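Endonuclease IV (Thermus thermophilus, PDB 3AAM) cleaves DNA at apurinic and apyrimidinic sites during base excision repair, leaving a 3'-hydroxyl and a 5'-terminal sugar phosphate. Local coordinates at residues Y178-A181 with G186-D189; L168-A173 with E229-V234. One frame throughout, in Å; residues are numbered along the deposited sequence.

In the fold
From the N terminus, the chain first reaches these contacts at strand 165-169, a strand of the TIM barrel that runs into helix 170-176. The chain leaves this helix in a loop, and the following helix 184-194 packs back on it, closing contact 1 with four residues between its segments. Strands 202-208 and 219-220 come next, before helix 230-235 returns to T170; contact 2 thus closes a loop of 55 residues with contact 1 nested inside it. The two contacts touch: Y178 N lies 2.9 Å from A173 O, a probable hydrogen bond, and V180 of contact 1 packs on contact 2, its CG1 3.9 Å from V234 CG2. Together they tie the start of helix 170-176, and the loop that follows it, to helices 230-235 and 184-194.

Contact 1 of 2, residues Y178-A181 with G186-D189; sequences YDVA and GVLD
V187 meets Y178, D179 and V180 through its two methyl groups, and the contact is made by van der Waals packing of these methyls, with no hydrogen bond crossing it. The helical segment enters at G186, whose N gives a weak hydrogen bond to D183 OD1 near the start of helix 184-194. One residue on, V187 points its side chain at the loop. CG1 is anti to the backbone N (chi1 175°), which leaves CG2 beside that N and lying against the turn at D179. There CG2 lies 3.7 Å from D179 C and 3.8 Å from V180 N, against the peptide that links the two residues. It also reaches Y178 CB at 3.9 Å and, more loosely, V180 CG2 at 4.1 Å, where the two valine side chains cross at about a right angle. CG1 of V187 comes within 4.0 Å of Y178 CB and approaches the tyrosine ring obliquely. A compact branched residue suits this place, since one methyl can lie against the turn while the other sits beside the tyrosine.

The bend itself is an inverse gamma turn centred on D179, with a weak bond of 2.8 Å from V180 N to Y178 O. D179 turns its carboxylate to E182 N, so the acid serves the loop while its backbone receives the valine. Farther along the helix, L188 packs on D237 and R239, and D189 OD1 forms a salt bridge with R239.

Y178 extends past the valine to helix 152-159, where its ring stacks with F152 and its OH hydrogen-bonds F152 N; V187 touches F152 too. With Y178 and V180 also resting on A173, the loop lies between helices 170-176 and 184-194, and its tyrosine reaches helix 152-159.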
ATOM      1  N   TYR A 178      -3.655  -4.107 -17.544  1.00  9.77           N
ATOM      2  CA  TYR A 178      -3.302  -2.716 -17.820  1.00  9.29           C
ATOM      3  C   TYR A 178      -1.838  -2.699 -18.242  1.00 10.59           C
ATOM      4  O   TYR A 178      -0.958  -3.046 -17.455  1.00 11.12           O
ATOM      5  CB  TYR A 178      -3.503  -1.859 -16.572  1.00  8.15           C
ATOM      6  CG  TYR A 178      -4.956  -1.631 -16.205  1.00  6.93           C
ATOM      7  CD1 TYR A 178      -5.745  -0.737 -16.930  1.00  8.27           C
ATOM      8  CD2 TYR A 178      -5.530  -2.284 -15.117  1.00  8.08           C
ATOM      9  CE1 TYR A 178      -7.075  -0.493 -16.573  1.00  8.88           C
ATOM     10  CE2 TYR A 178      -6.859  -2.051 -14.754  1.00  8.80           C
ATOM     11  CZ  TYR A 178      -7.621  -1.152 -15.483  1.00  7.84           C
ATOM     12  OH  TYR A 178      -8.922  -0.895 -15.111  1.00  9.25           O
ATOM     13  N   ASP A 179      -1.575  -2.287 -19.478  1.00 11.03           N
ATOM     14  CA  ASP A 179      -0.207  -2.279 -19.991  1.00 10.87           C
ATOM     15  C   ASP A 179       0.691  -1.177 -19.423  1.00 10.31           C
ATOM     16  O   ASP A 179       0.995  -0.194 -20.100  1.00 10.61           O
ATOM     17  CB  ASP A 179      -0.218  -2.182 -21.517  1.00 12.60           C
ATOM     18  CG  ASP A 179       1.079  -2.663 -22.136  1.00 14.90           C
ATOM     19  OD1 ASP A 179       2.081  -2.783 -21.403  1.00 12.92           O
ATOM     20  OD2 ASP A 179       1.094  -2.922 -23.358  1.00 17.33           O
ATOM     21  N   VAL A 180       1.139  -1.358 -18.186  1.00 10.37           N
ATOM     22  CA  VAL A 180       2.009  -0.376 -17.546  1.00  9.42           C
ATOM     23  C   VAL A 180       3.387  -0.336 -18.208  1.00 10.54           C
ATOM     24  O   VAL A 180       4.064   0.693 -18.192  1.00 11.65           O
ATOM     25  CB  VAL A 180       2.201  -0.691 -16.050  1.00  7.77           C
ATOM     26  CG1 VAL A 180       2.979   0.435 -15.375  1.00  8.45           C
ATOM     27  CG2 VAL A 180       0.847  -0.893 -15.381  1.00  9.68           C
ATOM     28  N   ALA A 181       3.793  -1.457 -18.795  1.00 10.62           N
ATOM     29  CA  ALA A 181       5.093  -1.551 -19.447  1.00 11.17           C
ATOM     30  C   ALA A 181       5.228  -0.694 -20.700  1.00 12.73           C
ATOM     31  O   ALA A 181       6.212   0.035 -20.858  1.00 11.52           O
ATOM     32  CB  ALA A 181       5.397  -3.007 -19.792  1.00 13.05           C
ATOM     33  N   GLY A 186      -1.126   5.870 -20.394  1.00 11.47           N
ATOM     34  CA  GLY A 186      -2.500   5.494 -20.668  1.00 13.16           C
ATOM     35  C   GLY A 186      -3.158   4.841 -19.469  1.00 11.23           C
ATOM     36  O   GLY A 186      -4.353   5.014 -19.230  1.00 11.72           O
ATOM     37  N   VAL A 187      -2.378   4.073 -18.717  1.00 11.09           N
ATOM     38  CA  VAL A 187      -2.902   3.410 -17.531  1.00  9.45           C
ATOM     39  C   VAL A 187      -3.274   4.463 -16.494  1.00  8.81           C
ATOM     40  O   VAL A 187      -4.302   4.357 -15.829  1.00  9.22           O
ATOM     41  CB  VAL A 187      -1.869   2.434 -16.926  1.00 10.51           C
ATOM     42  CG1 VAL A 187      -2.398   1.861 -15.618  1.00 10.07           C
ATOM     43  CG2 VAL A 187      -1.590   1.303 -17.906  1.00  8.59           C
ATOM     44  N   LEU A 188      -2.436   5.485 -16.350  1.00  9.63           N
ATOM     45  CA  LEU A 188      -2.738   6.531 -15.388  1.00  8.69           C
ATOM     46  C   LEU A 188      -3.923   7.358 -15.872  1.00  8.59           C
ATOM     47  O   LEU A 188      -4.695   7.861 -15.062  1.00  9.69           O
ATOM     48  CB  LEU A 188      -1.520   7.427 -15.151  1.00  8.72           C
ATOM     49  CG  LEU A 188      -0.352   6.742 -14.437  1.00  8.50           C
ATOM     50  CD1 LEU A 188       0.778   7.742 -14.276  1.00  9.98           C
ATOM     51  CD2 LEU A 188      -0.795   6.214 -13.078  1.00  7.75           C
ATOM     52  N   ASP A 189      -4.074   7.492 -17.190  1.00 10.26           N
ATOM     53  CA  ASP A 189      -5.202   8.251 -17.727  1.00 10.53           C
ATOM     54  C   ASP A 189      -6.487   7.513 -17.386  1.00 10.55           C
ATOM     55  O   ASP A 189      -7.497   8.126 -17.047  1.00 11.05           O
ATOM     56  CB  ASP A 189      -5.118   8.396 -19.251  1.00 11.18           C
ATOM     57  CG  ASP A 189      -3.872   9.126 -19.709  1.00 15.06           C
ATOM     58  OD1 ASP A 189      -3.363   9.989 -18.966  1.00 13.58           O
ATOM     59  OD2 ASP A 189      -3.408   8.843 -20.835  1.00 20.22           O
TER

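Contact 2 of 2, residues L168-A173 with E229-V234. With MN (manganese (II) ion), chain B.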
ATOM      1  N   LEU A 168      -2.700   2.455  -5.887  1.00  5.88           N
ATOM      2  CA  LEU A 168      -2.431   1.806  -7.157  1.00  6.30           C
ATOM      3  C   LEU A 168      -1.210   0.908  -7.050  1.00  6.36           C
ATOM      4  O   LEU A 168      -0.144   1.359  -6.629  1.00  6.57           O
ATOM      5  CB  LEU A 168      -2.163   2.847  -8.242  1.00  6.96           C
ATOM      6  CG  LEU A 168      -1.500   2.296  -9.509  1.00  8.97           C
ATOM      7  CD1 LEU A 168      -2.481   1.390 -10.256  1.00  8.13           C
ATOM      8  CD2 LEU A 168      -1.038   3.446 -10.389  1.00 10.75           C
ATOM      9  N   ASP A 169      -1.371  -0.362  -7.406  1.00  6.72           N
ATOM     10  CA  ASP A 169      -0.243  -1.281  -7.419  1.00  5.86           C
ATOM     11  C   ASP A 169      -0.007  -1.578  -8.896  1.00  7.00           C
ATOM     12  O   ASP A 169      -0.864  -2.144  -9.579  1.00  6.84           O
ATOM     13  CB  ASP A 169      -0.542  -2.574  -6.655  1.00  6.24           C
ATOM     14  CG  ASP A 169       0.663  -3.499  -6.596  1.00  7.03           C
ATOM     15  OD1 ASP A 169       1.204  -3.841  -7.673  1.00  6.44           O
ATOM     16  OD2 ASP A 169       1.078  -3.882  -5.479  1.00  8.81           O
ATOM     17  N   THR A 170       1.150  -1.163  -9.394  1.00  5.09           N
ATOM     18  CA  THR A 170       1.496  -1.357 -10.796  1.00  6.41           C
ATOM     19  C   THR A 170       1.655  -2.819 -11.214  1.00  6.52           C
ATOM     20  O   THR A 170       1.391  -3.169 -12.367  1.00  7.10           O
ATOM     21  CB  THR A 170       2.780  -0.598 -11.121  1.00  5.69           C
ATOM     22  OG1 THR A 170       3.737  -0.838 -10.082  1.00  5.59           O
ATOM     23  CG2 THR A 170       2.502   0.899 -11.210  1.00  7.07           C
ATOM     24  N   CYS A 171       2.096  -3.668 -10.293  1.00  5.64           N
ATOM     25  CA  CYS A 171       2.257  -5.089 -10.598  1.00  6.05           C
ATOM     26  C   CYS A 171       0.870  -5.682 -10.776  1.00  5.98           C
ATOM     27  O   CYS A 171       0.603  -6.396 -11.746  1.00  6.99           O
ATOM     28  CB  CYS A 171       2.981  -5.811  -9.457  1.00  7.55           C
ATOM     29  SG  CYS A 171       3.113  -7.612  -9.669  1.00  9.67           S
ATOM     30  N   HIS A 172      -0.018  -5.381  -9.834  1.00  7.36           N
ATOM     31  CA  HIS A 172      -1.386  -5.884  -9.901  1.00  6.90           C
ATOM     32  C   HIS A 172      -2.070  -5.423 -11.183  1.00  7.48           C
ATOM     33  O   HIS A 172      -2.743  -6.208 -11.854  1.00  8.51           O
ATOM     34  CB  HIS A 172      -2.196  -5.390  -8.703  1.00  6.16           C
ATOM     35  CG  HIS A 172      -1.718  -5.918  -7.387  1.00  6.62           C
ATOM     36  ND1 HIS A 172      -2.303  -5.564  -6.192  1.00  8.24           N
ATOM     37  CD2 HIS A 172      -0.709  -6.766  -7.076  1.00  8.45           C
ATOM     38  CE1 HIS A 172      -1.674  -6.169  -5.200  1.00  8.74           C
ATOM     39  NE2 HIS A 172      -0.703  -6.904  -5.710  1.00  8.27           N
ATOM     40  N   ALA A 173      -1.893  -4.147 -11.513  1.00  8.19           N
ATOM     41  CA  ALA A 173      -2.500  -3.577 -12.711  1.00  6.54           C
ATOM     42  C   ALA A 173      -2.014  -4.298 -13.961  1.00  8.22           C
ATOM     43  O   ALA A 173      -2.808  -4.656 -14.832  1.00  7.08           O
ATOM     44  CB  ALA A 173      -2.181  -2.085 -12.807  1.00  8.06           C
ATOM     45  N   GLU A 229      11.314  -0.017 -17.280  1.00 12.84           N
ATOM     46  CA  GLU A 229      11.298   1.438 -17.262  1.00 13.03           C
ATOM     47  C   GLU A 229       9.894   2.024 -17.288  1.00 12.23           C
ATOM     48  O   GLU A 229       9.716   3.231 -17.127  1.00 11.57           O
ATOM     49  CB  GLU A 229      12.135   1.988 -18.421  1.00 15.09           C
ATOM     50  CG  GLU A 229      13.618   1.645 -18.313  1.00 18.44           C
ATOM     51  CD  GLU A 229      14.315   2.340 -17.152  1.00 18.73           C
ATOM     52  OE1 GLU A 229      13.626   2.902 -16.276  1.00 22.34           O
ATOM     53  OE2 GLU A 229      15.563   2.314 -17.110  1.00 20.34           O
ATOM     54  N   GLY A 230       8.893   1.172 -17.489  1.00 10.97           N
ATOM     55  CA  GLY A 230       7.527   1.656 -17.484  1.00  9.31           C
ATOM     56  C   GLY A 230       7.233   2.264 -16.122  1.00  7.85           C
ATOM     57  O   GLY A 230       6.473   3.228 -16.005  1.00  9.37           O
ATOM     58  N   LEU A 231       7.842   1.699 -15.082  1.00  6.78           N
ATOM     59  CA  LEU A 231       7.645   2.205 -13.728  1.00  6.69           C
ATOM     60  C   LEU A 231       8.280   3.577 -13.554  1.00  7.21           C
ATOM     61  O   LEU A 231       7.849   4.364 -12.712  1.00  7.50           O
ATOM     62  CB  LEU A 231       8.220   1.235 -12.691  1.00  6.71           C
ATOM     63  CG  LEU A 231       7.514  -0.117 -12.581  1.00  7.28           C
ATOM     64  CD1 LEU A 231       8.106  -0.893 -11.420  1.00  6.81           C
ATOM     65  CD2 LEU A 231       6.015   0.091 -12.369  1.00  7.01           C
ATOM     66  N   LYS A 232       9.312   3.863 -14.342  1.00  8.56           N
ATOM     67  CA  LYS A 232       9.959   5.163 -14.275  1.00  8.16           C
ATOM     68  C   LYS A 232       8.937   6.215 -14.709  1.00  8.72           C
ATOM     69  O   LYS A 232       8.823   7.275 -14.098  1.00  7.85           O
ATOM     70  CB  LYS A 232      11.174   5.211 -15.206  1.00  9.95           C
ATOM     71  CG  LYS A 232      11.839   6.584 -15.285  1.00 12.25           C
ATOM     72  CD  LYS A 232      12.968   6.616 -16.318  1.00 14.81           C
ATOM     73  CE  LYS A 232      12.436   6.416 -17.732  1.00 19.13           C
ATOM     74  NZ  LYS A 232      13.505   6.526 -18.772  1.00 22.99           N
ATOM     75  N   ARG A 233       8.188   5.899 -15.761  1.00  9.69           N
ATOM     76  CA  ARG A 233       7.181   6.810 -16.287  1.00 10.82           C
ATOM     77  C   ARG A 233       6.043   7.053 -15.299  1.00  8.74           C
ATOM     78  O   ARG A 233       5.456   8.135 -15.277  1.00 10.01           O
ATOM     79  CB  ARG A 233       6.642   6.271 -17.612  1.00 13.86           C
ATOM     80  CG  ARG A 233       7.662   6.314 -18.746  1.00 21.08           C
ATOM     81  CD  ARG A 233       7.586   7.626 -19.527  1.00 24.91           C
ATOM     82  NE  ARG A 233       7.892   8.802 -18.715  1.00 28.99           N
ATOM     83  CZ  ARG A 233       9.109   9.128 -18.292  1.00 31.01           C
ATOM     84  NH1 ARG A 233       9.289  10.218 -17.559  1.00 31.18           N
ATOM     85  NH2 ARG A 233      10.150   8.366 -18.608  1.00 33.03           N
ATOM     86  N   VAL A 234       5.728   6.051 -14.483  1.00  8.96           N
ATOM     87  CA  VAL A 234       4.680   6.203 -13.476  1.00  7.50           C
ATOM     88  C   VAL A 234       5.227   7.053 -12.326  1.00  6.18           C
ATOM     89  O   VAL A 234       4.590   8.012 -11.880  1.00  7.65           O
ATOM     90  CB  VAL A 234       4.223   4.824 -12.925  1.00  6.76           C
ATOM     91  CG1 VAL A 234       3.283   5.009 -11.739  1.00  7.14           C
ATOM     92  CG2 VAL A 234       3.514   4.044 -14.017  1.00  8.09           C
TER
HETATM   93 MN    MN B 271       0.766  -8.231  -4.651  1.00 13.30          MN
HETATM   94  O   HOH W   1       1.763 -10.133  -3.349  1.00 18.81           O
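T170 and L231 meet where the chain turns from strand 165-169 into helix 170-176. The leucine's CB does not point at the threonine, yet the end of its side chain does come near, with CD2 3.4 Å from T170 OG1 and 3.5 Å from T170 CB. This is the tight part of the contact. T170 CG2 meets CD2 too, at 3.8 Å, so one methyl rests on the whole branched end of the threonine. With chi1 at 45°, OG1 sits between the backbone N and the carbonyl carbon and hydrogen-bonds N206 O of the neighbouring strand and, weakly, H204 O. Threonine suits the site because its hydroxyl serves strand 202-208 while its methyl joins the apolar packing.

The strand-to-helix turn belongs to a TIM barrel, in which the metal site lies beyond the C-terminal ends of the strands. D169 is the N-cap: its OD1 accepts from H172 N at 2.9 Å, in a fairly straight bond (166°) arriving from above the carboxylate plane, and more weakly from C171 N. D169 CG lies over one face of the H172 ring. That histidine binds manganese through NE2 at 2.2 Å, alongside D217 and H219, while its ND1 is held by N140 O.

Packing is looser at V234, whose CG1 stays 4.2 Å from T170 CG2 and which also touches P184. Away from T170, E229 and R233 are exposed and K232 partly so, as suits charged chains; the side chains of K232 and L231 both touch W266 of helix 253-267.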